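Local coordinates for mutT/nudix family protein (Listeria innocua, PDB 3I9X) that is probably a Nudix hydrolase acting on nucleoside diphosphate derivatives, with its Nudix domain in this N-terminal part of a longer chain, at residues T29-L34 and I118-F123; I48-R53 and W69-G74. One frame throughout, in Å; residues are numbered along the deposited sequence.

Contact 1. Residues T29-L34 and I118-F123; sequences TSDMIL and IISRAF
Residues T29-L34 and I118-F123 run as parallel neighbouring strands whose axes come within 4.6 Å and diverge by 36°, with T29 level with S120 and M32 level with F123. The five backbone bonds follow the parallel pattern: T29, D31 and I33 donate to I119, R121 and F123, while R121 N and F123 N return to T29 O and D31 O. T29 N to I119 O is 2.8 Å, and F123 N to D31 O is 2.9 Å.

T29, D31, S120 and A122 share one face of the sheet. Here the D31 carboxylate gathers two hydroxyls on a single oxygen: S120 OG donates to the anti lone pair of D31 OD2 at 2.8 Å, and T29 OG1 donates to D31 OD2 at 3.0 Å from above the carboxylate plane, 41° out of it. S120 OG reaches across because it stands opposite its own backbone N (chi1 161°). Two hydroxyls from different strands should limit rotation of the carboxylate, and OD2 also bonds a glycerol, probably from crystallisation. Beside this group, the methyls T29 CG2 and I118 CG2 meet at 3.7 Å, their side chains crossing at about a right angle.

On the face of S30, M32, R121 and F123, S30 OG approaches F123 CE2 obliquely at 3.3 Å while bonding A82 O. D31 O sits near the plane of the F123 ring, at its edge. R121 bends at chi2 and leads away from the strand pair, where its NH1 hydrogen-bonds G105 O.

Helix 161-177 packs against D31 and I33, whereas helix 82-94 packs against S30 and F123. A central parallel strand pair between helices on opposite faces is characteristic of the alpha/beta/alpha Nudix fold.

Contact 2. Residues I48-R53 and W69-G74; sequences ILLIKR and WAVPGG
I51 and A70 form an antiparallel hydrogen-bonded pair: I51 N reaches A70 O at 2.8 Å in the carbonyl plane, and A70 N returns to I51 O at 2.9 Å, standing 40° out of the I51 carbonyl plane. The next pair, K52 with W69, is non-hydrogen-bonded, and its CA atoms close to 4.1 Å.

W69 has the largest buried area of any residue in the contact. From CB, a first torsion of -67° sets CG beside the backbone N and carries the indole across strand 43-52. K52 CB sits over the whole six-membered ring, 3.7 Å from its centroid and only 5° off the ring normal, a CH-pi contact over the face. CD2 and CE2 at the ring fusion therefore meet this methylene, while NE1 and CZ2 also meet K52 CE farther along the lysine chain. CE3 touches K52 N at 3.4 Å and lies near L50 CB. At the outer rim, CH2 meets K52 CB at 4.0 Å and CZ3 meets L50 O at 3.4 Å, an oxygen near the ring plane, so the L50-I51 peptide borders the indole edge. F147 adds an edge-to-face ring contact from outside the two segments.

Beyond A70 the chain turns away from the pairing, and apolar contacts take over. V71 CG1 meets L50 CD2 at 3.6 Å, the two side chains at an oblique angle, while the P72 ring approaches L49 O through CD and I51 CD1 through CG.

The short antiparallel pairing thus gives way to the W-x-x-P-G-G sequence that, in Nudix proteins, leads into the Nudix box; by sequence, G74 corresponds to its first glycine.

The two contacts belong to one mixed sheet, their centres 11 Å apart, and strand 27-40 joins them. M32 N probably bonds P72 O at 2.9 Å, and L34 O probably accepts from L49 N at 3.0 Å, so residues 29-34 of contact 1 meet both segments of contact 2. S30 also pairs through its backbone with G74, the probable first glycine of the Nudix box by sequence, and helix 82-94, probably the helix of that box, packs against the face carrying S30 and F123. V71 touches D31 and I33. The bound glycerol is about 3 Å from the D31 side chain and about 6 Å from that of V71, which may mark a pocket bordered by both contacts.

Contact 1. Residues T29-L34 and I118-F123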
ATOM      1  N   THR A  29      -2.641   6.298   7.811  1.00 40.38           N
ATOM      2  CA  THR A  29      -2.151   5.586   8.988  1.00 40.17           C
ATOM      3  C   THR A  29      -1.242   4.391   8.661  1.00 40.35           C
ATOM      4  O   THR A  29      -1.261   3.847   7.561  1.00 40.04           O
ATOM      5  CB  THR A  29      -3.298   5.096   9.887  1.00 39.64           C
ATOM      6  OG1 THR A  29      -4.059   4.134   9.174  1.00 38.71           O
ATOM      7  CG2 THR A  29      -4.231   6.238  10.266  1.00 38.05           C
ATOM      8  N   SER A  30      -0.401   4.066   9.635  1.00 40.08           N
ATOM      9  CA  SER A  30       0.478   2.920   9.631  1.00 40.84           C
ATOM     10  C   SER A  30      -0.014   1.992  10.736  1.00 40.16           C
ATOM     11  O   SER A  30       0.070   2.344  11.911  1.00 40.20           O
ATOM     12  CB  SER A  30       1.877   3.392   9.960  1.00 41.03           C
ATOM     13  OG  SER A  30       2.833   2.454   9.545  1.00 44.82           O
ATOM     14  N   ASP A  31      -0.620   0.872  10.363  1.00 39.36           N
ATOM     15  CA  ASP A  31      -1.184  -0.089  11.337  1.00 38.31           C
ATOM     16  C   ASP A  31      -0.402  -1.398  11.341  1.00 38.59           C
ATOM     17  O   ASP A  31      -0.010  -1.905  10.282  1.00 35.27           O
ATOM     18  CB  ASP A  31      -2.665  -0.314  11.012  1.00 38.00           C
ATOM     19  CG  ASP A  31      -3.495   0.941  11.247  1.00 38.70           C
ATOM     20  OD1 ASP A  31      -3.381   1.489  12.372  1.00 35.19           O
ATOM     21  OD2 ASP A  31      -4.209   1.406  10.318  1.00 37.23           O
ATOM     22  N   MET A  32      -0.206  -1.938  12.544  1.00 38.14           N
ATOM     23  CA  MET A  32       0.720  -3.034  12.799  1.00 39.70           C
ATOM     24  C   MET A  32       0.054  -4.274  13.387  1.00 39.10           C
ATOM     25  O   MET A  32      -0.476  -4.244  14.498  1.00 39.25           O
ATOM     26  CB  MET A  32       1.792  -2.587  13.784  1.00 40.11           C
ATOM     27  CG  MET A  32       2.482  -1.219  13.395  1.00 46.69           C
ATOM     28  SD  MET A  32       4.017  -0.868  14.364  1.00 51.04           S
ATOM     29  CE  MET A  32       4.341  -2.654  14.698  1.00 41.84           C
ATOM     30  N   ILE A  33       0.095  -5.364  12.649  1.00 38.54           N
ATOM     31  CA  ILE A  33      -0.243  -6.676  13.187  1.00 38.28           C
ATOM     32  C   ILE A  33       1.014  -7.182  13.891  1.00 38.42           C
ATOM     33  O   ILE A  33       1.999  -7.590  13.250  1.00 38.20           O
ATOM     34  CB  ILE A  33      -0.668  -7.588  12.097  1.00 38.04           C
ATOM     35  CG1 ILE A  33      -1.959  -7.055  11.479  1.00 42.16           C
ATOM     36  CG2 ILE A  33      -0.879  -8.983  12.565  1.00 38.13           C
ATOM     37  CD1 ILE A  33      -3.089  -7.272  12.344  1.00 46.18           C
ATOM     38  N   LEU A  34       0.969  -7.153  15.210  1.00 37.72           N
ATOM     39  CA  LEU A  34       2.112  -7.488  16.043  1.00 39.09           C
ATOM     40  C   LEU A  34       1.971  -8.853  16.664  1.00 38.46           C
ATOM     41  O   LEU A  34       1.203  -9.025  17.625  1.00 37.02           O
ATOM     42  CB  LEU A  34       2.223  -6.453  17.156  1.00 40.19           C
ATOM     43  CG  LEU A  34       3.549  -6.119  17.779  1.00 43.86           C
ATOM     44  CD1 LEU A  34       4.601  -6.173  16.683  1.00 48.05           C
ATOM     45  CD2 LEU A  34       3.487  -4.690  18.420  1.00 44.25           C
ATOM     46  N   ILE A 118      -9.718   7.689   5.380  1.00 44.41           N
ATOM     47  CA  ILE A 118      -8.405   7.397   6.002  1.00 43.44           C
ATOM     48  C   ILE A 118      -7.859   6.137   5.352  1.00 41.74           C
ATOM     49  O   ILE A 118      -8.565   5.134   5.222  1.00 41.00           O
ATOM     50  CB  ILE A 118      -8.488   7.312   7.557  1.00 43.78           C
ATOM     51  CG1 ILE A 118      -8.898   8.673   8.138  1.00 45.34           C
ATOM     52  CG2 ILE A 118      -7.150   6.944   8.165  1.00 41.39           C
ATOM     53  CD1 ILE A 118      -9.545   8.581   9.495  1.00 48.04           C
ATOM     54  N   ILE A 119      -6.636   6.244   4.860  1.00 40.41           N
ATOM     55  CA  ILE A 119      -5.981   5.171   4.140  1.00 39.59           C
ATOM     56  C   ILE A 119      -4.959   4.576   5.093  1.00 39.20           C
ATOM     57  O   ILE A 119      -4.143   5.321   5.692  1.00 39.74           O
ATOM     58  CB  ILE A 119      -5.283   5.721   2.900  1.00 40.00           C
ATOM     59  CG1 ILE A 119      -6.331   6.295   1.921  1.00 40.61           C
ATOM     60  CG2 ILE A 119      -4.437   4.655   2.217  1.00 37.41           C
ATOM     61  CD1 ILE A 119      -5.832   7.585   1.233  1.00 40.29           C
ATOM     62  N   SER A 120      -5.068   3.260   5.300  1.00 37.55           N
ATOM     63  CA  SER A 120      -4.154   2.535   6.166  1.00 36.32           C
ATOM     64  C   SER A 120      -3.142   1.695   5.402  1.00 35.47           C
ATOM     65  O   SER A 120      -3.517   0.868   4.611  1.00 35.00           O
ATOM     66  CB  SER A 120      -4.928   1.600   7.093  1.00 37.00           C
ATOM     67  OG  SER A 120      -4.054   0.611   7.588  1.00 38.49           O
ATOM     68  N   ARG A 121      -1.868   1.880   5.711  1.00 34.39           N
ATOM     69  CA  ARG A 121      -0.793   1.029   5.269  1.00 34.99           C
ATOM     70  C   ARG A 121      -0.509   0.004   6.381  1.00 34.44           C
ATOM     71  O   ARG A 121      -0.145   0.339   7.510  1.00 33.93           O
ATOM     72  CB  ARG A 121       0.422   1.905   4.941  1.00 35.61           C
ATOM     73  CG  ARG A 121       1.722   1.208   4.413  1.00 38.42           C
ATOM     74  CD  ARG A 121       1.457   0.121   3.533  1.00 42.95           C
ATOM     75  NE  ARG A 121       2.591  -0.239   2.700  1.00 43.97           N
ATOM     76  CZ  ARG A 121       2.594  -1.276   1.860  1.00 42.34           C
ATOM     77  NH1 ARG A 121       1.536  -2.069   1.758  1.00 40.90           N
ATOM     78  NH2 ARG A 121       3.666  -1.512   1.098  1.00 41.54           N
ATOM     79  N   ALA A 122      -0.716  -1.262   6.078  1.00 34.08           N
ATOM     80  CA  ALA A 122      -0.649  -2.278   7.107  1.00 34.27           C
ATOM     81  C   ALA A 122       0.619  -3.130   7.016  1.00 34.48           C
ATOM     82  O   ALA A 122       1.070  -3.489   5.922  1.00 35.46           O
ATOM     83  CB  ALA A 122      -1.862  -3.108   7.044  1.00 33.73           C
ATOM     84  N   PHE A 123       1.213  -3.395   8.159  1.00 34.73           N
ATOM     85  CA  PHE A 123       2.423  -4.174   8.253  1.00 36.24           C
ATOM     86  C   PHE A 123       2.188  -5.288   9.269  1.00 37.09           C
ATOM     87  O   PHE A 123       1.370  -5.101  10.200  1.00 38.36           O
ATOM     88  CB  PHE A 123       3.566  -3.316   8.796  1.00 35.38           C
ATOM     89  CG  PHE A 123       3.958  -2.127   7.916  1.00 36.81           C
ATOM     90  CD1 PHE A 123       5.036  -2.219   7.015  1.00 34.89           C
ATOM     91  CD2 PHE A 123       3.334  -0.899   8.075  1.00 35.96           C
ATOM     92  CE1 PHE A 123       5.427  -1.138   6.231  1.00 34.59           C
ATOM     93  CE2 PHE A 123       3.718   0.208   7.303  1.00 35.00           C
ATOM     94  CZ  PHE A 123       4.759   0.083   6.368  1.00 37.43           C
TER

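Contact 2. Residues I48-R53 and W69-G74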
ATOM      1  N   ILE A  48      -1.511 -12.378  18.945  1.00 36.89           N
ATOM      2  CA  ILE A  48      -1.495 -10.992  18.509  1.00 35.79           C
ATOM      3  C   ILE A  48      -1.703 -10.003  19.665  1.00 35.95           C
ATOM      4  O   ILE A  48      -2.522 -10.256  20.567  1.00 34.40           O
ATOM      5  CB  ILE A  48      -2.515 -10.782  17.375  1.00 35.63           C
ATOM      6  CG1 ILE A  48      -2.491  -9.355  16.904  1.00 34.34           C
ATOM      7  CG2 ILE A  48      -3.968 -11.193  17.801  1.00 37.34           C
ATOM      8  CD1 ILE A  48      -3.267  -9.092  15.629  1.00 32.83           C
ATOM      9  N   LEU A  49      -0.934  -8.901  19.659  1.00 34.39           N
ATOM     10  CA  LEU A  49      -1.143  -7.797  20.589  1.00 34.98           C
ATOM     11  C   LEU A  49      -2.222  -6.817  20.100  1.00 36.13           C
ATOM     12  O   LEU A  49      -2.143  -6.238  19.007  1.00 36.43           O
ATOM     13  CB  LEU A  49       0.124  -6.996  20.839  1.00 33.67           C
ATOM     14  CG  LEU A  49       0.070  -6.128  22.095  1.00 36.98           C
ATOM     15  CD1 LEU A  49       0.280  -6.952  23.391  1.00 37.96           C
ATOM     16  CD2 LEU A  49       1.122  -4.959  22.077  1.00 39.03           C
ATOM     17  N   LEU A  50      -3.208  -6.570  20.948  1.00 36.80           N
ATOM     18  CA  LEU A  50      -4.277  -5.640  20.609  1.00 36.85           C
ATOM     19  C   LEU A  50      -4.561  -4.717  21.767  1.00 37.30           C
ATOM     20  O   LEU A  50      -4.280  -5.055  22.914  1.00 37.58           O
ATOM     21  CB  LEU A  50      -5.524  -6.388  20.234  1.00 36.20           C
ATOM     22  CG  LEU A  50      -5.491  -7.298  19.035  1.00 36.98           C
ATOM     23  CD1 LEU A  50      -6.838  -8.157  19.001  1.00 33.52           C
ATOM     24  CD2 LEU A  50      -5.284  -6.522  17.760  1.00 34.05           C
ATOM     25  N   ILE A  51      -5.112  -3.550  21.426  1.00 37.15           N
ATOM     26  CA  ILE A  51      -5.295  -2.466  22.350  1.00 37.73           C
ATOM     27  C   ILE A  51      -6.779  -2.016  22.325  1.00 38.18           C
ATOM     28  O   ILE A  51      -7.349  -1.624  21.285  1.00 36.99           O
ATOM     29  CB  ILE A  51      -4.382  -1.294  21.988  1.00 36.80           C
ATOM     30  CG1 ILE A  51      -2.896  -1.748  21.925  1.00 38.90           C
ATOM     31  CG2 ILE A  51      -4.570  -0.126  22.976  1.00 36.50           C
ATOM     32  CD1 ILE A  51      -1.935  -0.613  21.597  1.00 38.45           C
ATOM     33  N   LYS A  52      -7.422  -2.076  23.481  1.00 39.25           N
ATOM     34  CA  LYS A  52      -8.868  -1.728  23.520  1.00 39.62           C
ATOM     35  C   LYS A  52      -8.995  -0.221  23.464  1.00 38.58           C
ATOM     36  O   LYS A  52      -8.335   0.479  24.216  1.00 38.63           O
ATOM     37  CB  LYS A  52      -9.484  -2.271  24.775  1.00 40.49           C
ATOM     38  CG  LYS A  52     -11.005  -2.139  24.912  1.00 43.34           C
ATOM     39  CD  LYS A  52     -11.394  -2.554  26.324  1.00 49.60           C
ATOM     40  CE  LYS A  52     -12.397  -3.691  26.340  1.00 55.23           C
ATOM     41  NZ  LYS A  52     -12.445  -4.310  27.696  1.00 57.26           N
ATOM     42  N   ARG A  53      -9.808   0.283  22.548  1.00 38.99           N
ATOM     43  CA  ARG A  53     -10.082   1.725  22.518  1.00 39.87           C
ATOM     44  C   ARG A  53     -10.844   2.172  23.770  1.00 40.33           C
ATOM     45  O   ARG A  53     -11.763   1.498  24.220  1.00 40.03           O
ATOM     46  CB  ARG A  53     -10.862   2.111  21.282  1.00 40.09           C
ATOM     47  CG  ARG A  53     -10.020   1.985  19.979  1.00 38.94           C
ATOM     48  CD  ARG A  53     -10.827   2.398  18.783  1.00 39.65           C
ATOM     49  NE  ARG A  53     -11.287   3.790  18.871  1.00 40.16           N
ATOM     50  CZ  ARG A  53     -10.539   4.865  18.628  1.00 41.90           C
ATOM     51  NH1 ARG A  53      -9.271   4.757  18.247  1.00 41.52           N
ATOM     52  NH2 ARG A  53     -11.067   6.062  18.758  1.00 43.29           N
ATOM     53  N   TRP A  69     -11.473  -3.438  20.276  1.00 40.68           N
ATOM     54  CA  TRP A  69     -10.041  -3.777  20.160  1.00 39.33           C
ATOM     55  C   TRP A  69      -9.463  -3.349  18.809  1.00 37.85           C
ATOM     56  O   TRP A  69     -10.082  -3.526  17.765  1.00 37.79           O
ATOM     57  CB  TRP A  69      -9.875  -5.288  20.381  1.00 39.84           C
ATOM     58  CG  TRP A  69     -10.190  -5.714  21.767  1.00 41.35           C
ATOM     59  CD1 TRP A  69     -11.403  -6.173  22.242  1.00 44.66           C
ATOM     60  CD2 TRP A  69      -9.294  -5.734  22.882  1.00 40.49           C
ATOM     61  NE1 TRP A  69     -11.301  -6.467  23.584  1.00 44.30           N
ATOM     62  CE2 TRP A  69     -10.036  -6.189  24.010  1.00 41.91           C
ATOM     63  CE3 TRP A  69      -7.952  -5.377  23.054  1.00 39.57           C
ATOM     64  CZ2 TRP A  69      -9.478  -6.304  25.280  1.00 40.67           C
ATOM     65  CZ3 TRP A  69      -7.386  -5.505  24.326  1.00 39.59           C
ATOM     66  CH2 TRP A  69      -8.157  -5.986  25.418  1.00 41.69           C
ATOM     67  N   ALA A  70      -8.271  -2.777  18.830  1.00 36.77           N
ATOM     68  CA  ALA A  70      -7.614  -2.302  17.630  1.00 35.91           C
ATOM     69  C   ALA A  70      -6.157  -2.773  17.636  1.00 35.92           C
ATOM     70  O   ALA A  70      -5.559  -2.911  18.712  1.00 35.01           O
ATOM     71  CB  ALA A  70      -7.624  -0.768  17.577  1.00 35.50           C
ATOM     72  N   VAL A  71      -5.591  -2.950  16.440  1.00 34.76           N
ATOM     73  CA  VAL A  71      -4.150  -3.167  16.345  1.00 35.42           C
ATOM     74  C   VAL A  71      -3.431  -1.899  16.754  1.00 34.73           C
ATOM     75  O   VAL A  71      -3.947  -0.813  16.589  1.00 35.68           O
ATOM     76  CB  VAL A  71      -3.699  -3.652  14.943  1.00 35.30           C
ATOM     77  CG1 VAL A  71      -4.419  -4.929  14.639  1.00 33.93           C
ATOM     78  CG2 VAL A  71      -3.907  -2.563  13.833  1.00 33.05           C
ATOM     79  N   PRO A  72      -2.238  -2.031  17.287  1.00 34.41           N
ATOM     80  CA  PRO A  72      -1.407  -0.841  17.415  1.00 34.62           C
ATOM     81  C   PRO A  72      -1.167  -0.123  16.075  1.00 36.20           C
ATOM     82  O   PRO A  72      -1.134  -0.761  15.010  1.00 32.95           O
ATOM     83  CB  PRO A  72      -0.089  -1.403  17.905  1.00 35.19           C
ATOM     84  CG  PRO A  72      -0.466  -2.803  18.461  1.00 34.41           C
ATOM     85  CD  PRO A  72      -1.522  -3.256  17.617  1.00 34.57           C
ATOM     86  N   GLY A  73      -1.021   1.201  16.158  1.00 37.38           N
ATOM     87  CA  GLY A  73      -0.679   2.021  15.003  1.00 38.81           C
ATOM     88  C   GLY A  73      -0.871   3.488  15.294  1.00 39.88           C
ATOM     89  O   GLY A  73      -1.142   3.877  16.427  1.00 39.95           O
ATOM     90  N   GLY A  74      -0.746   4.312  14.266  1.00 42.20           N
ATOM     91  CA  GLY A  74      -0.920   5.759  14.415  1.00 42.42           C
ATOM     92  C   GLY A  74      -0.922   6.451  13.073  1.00 44.35           C
ATOM     93  O   GLY A  74      -0.687   5.806  12.017  1.00 42.52           O
TER